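Local coordinates for protein YcaO (Methanopyrus kandleri, PDB 6CIB) that binds ADP and magnesium and, as a YcaO enzyme, probably uses ATP to drive thioamidation of a peptide backbone, at residues 209-212 and 217-220. Residues are numbered along the deposited sequence; the frame is centred on the assembly and turned at random.
Sequences LPSR and YVVG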
loop_
_atom_site.group_PDB
_atom_site.type_symbol
_atom_site.label_atom_id
_atom_site.label_comp_id
_atom_site.label_asym_id
_atom_site.label_seq_id
_atom_site.Cartn_x
_atom_site.Cartn_y
_atom_site.Cartn_z
ATOM N N LEU A 209 -1.733 0.309 15.071
ATOM C CA LEU A 209 -1.228 -1.060 14.941
ATOM C C LEU A 209 0.179 -1.154 15.507
ATOM O O LEU A 209 0.917 -0.160 15.475
ATOM C CB LEU A 209 -1.235 -1.507 13.476
ATOM C CG LEU A 209 -2.533 -2.101 12.913
ATOM C CD1 LEU A 209 -3.574 -1.038 12.656
ATOM C CD2 LEU A 209 -2.267 -2.843 11.621
ATOM N N PRO A 210 0.556 -2.334 16.049
ATOM C CA PRO A 210 1.959 -2.522 16.426
ATOM C C PRO A 210 2.842 -2.525 15.175
ATOM O O PRO A 210 2.659 -3.354 14.279
ATOM C CB PRO A 210 1.957 -3.896 17.108
ATOM C CG PRO A 210 0.765 -4.600 16.544
ATOM C CD PRO A 210 -0.260 -3.510 16.407
ATOM N N SER A 211 3.761 -1.570 15.105
ATOM C CA SER A 211 4.720 -1.499 14.014
ATOM C C SER A 211 6.012 -2.203 14.410
ATOM O O SER A 211 6.549 -1.969 15.496
ATOM C CB SER A 211 4.995 -0.041 13.656
ATOM O OG SER A 211 6.034 0.070 12.695
ATOM N N ARG A 212 6.513 -3.047 13.514
ATOM C CA ARG A 212 7.793 -3.728 13.718
ATOM C C ARG A 212 8.978 -2.913 13.198
ATOM O O ARG A 212 10.113 -3.372 13.263
ATOM C CB ARG A 212 7.779 -5.111 13.067
ATOM C CG ARG A 212 6.820 -6.095 13.715
ATOM C CD ARG A 212 6.489 -7.183 12.715
ATOM N NE ARG A 212 7.121 -8.439 13.052
ATOM C CZ ARG A 212 7.276 -9.479 12.236
ATOM N NH1 ARG A 212 6.886 -9.447 10.961
ATOM N NH2 ARG A 212 7.855 -10.565 12.716
ATOM N N TYR A 217 4.851 4.578 11.785
ATOM C CA TYR A 217 3.566 4.315 12.445
ATOM C C TYR A 217 2.582 3.712 11.464
ATOM O O TYR A 217 2.542 4.120 10.307
ATOM C CB TYR A 217 3.002 5.608 13.052
ATOM C CG TYR A 217 3.906 6.177 14.120
ATOM C CD1 TYR A 217 3.890 5.661 15.424
ATOM C CD2 TYR A 217 4.801 7.214 13.826
ATOM C CE1 TYR A 217 4.728 6.165 16.408
ATOM C CE2 TYR A 217 5.646 7.728 14.805
ATOM C CZ TYR A 217 5.605 7.200 16.089
ATOM O OH TYR A 217 6.434 7.701 17.064
ATOM N N VAL A 218 1.810 2.729 11.926
ATOM C CA VAL A 218 0.762 2.123 11.103
ATOM C C VAL A 218 -0.594 2.308 11.792
ATOM O O VAL A 218 -0.747 1.975 12.977
ATOM C CB VAL A 218 1.040 0.630 10.781
ATOM C CG1 VAL A 218 -0.029 0.062 9.852
ATOM C CG2 VAL A 218 2.420 0.449 10.146
ATOM N N VAL A 219 -1.552 2.865 11.046
ATOM C CA VAL A 219 -2.901 3.154 11.544
ATOM C C VAL A 219 -3.926 2.343 10.752
ATOM O O VAL A 219 -3.832 2.230 9.533
ATOM C CB VAL A 219 -3.223 4.679 11.492
ATOM C CG1 VAL A 219 -4.680 4.987 11.834
ATOM C CG2 VAL A 219 -2.317 5.453 12.434
ATOM N N GLY A 220 -4.889 1.771 11.467
ATOM C CA GLY A 220 -6.039 1.116 10.864
ATOM C C GLY A 220 -7.312 1.869 11.187
ATOM O O GLY A 220 -7.450 2.432 12.276
HETATM O O HOH W 1 2.244 2.100 14.635
#
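L209 and V218 face each other across neighbouring antiparallel chain segments, close to the turn between strands 203-209 and 217-224. The amide N of L209 donates to V218 O at 2.9 Å. This bond is somewhat bent, with an N-H...O angle of 146°. In place of a direct return bond, a water sits between L209 O and V218 N. That water donates to L209 O at 2.8 Å and accepts from V218 N at 2.8 Å, which satisfies both backbone atoms as the strands part.

The side chain of L209 can be followed outward from the backbone. Its CB lies 3.6 Å from V218 O and also packs beside CB and CG1 of V218. At CG the chain forks. CG stands anti to the carbonyl carbon (chi1 -86°), and from there the two methyls reach different residues. CD2 meets CG1 of V218 at 4.1 Å, both on the same face of the sheet. CD1 comes tightly against the V219-G220 peptide, 3.3 Å from G220 N and close to G220 CA. G220 has no side chain, so this methyl comes directly against its main chain.

With CG1 anti to the backbone N (chi1 -176°), V218 turns that methyl to CD2 and CB of L209. Its other methyl, CG2, is only loosely near S211, 4.4 Å from S211 CB. S211 OG turns to the loop itself, where V216 O is its main partner.

Helix 154-177 covers the L209 and V218 face through S170, while V219 points the other way, onto helix 241-260. The arrangement is that of a β-hairpin whose strands separate into a connecting loop, here in a three-stranded antiparallel sheet packed between helices of the YcaO domain.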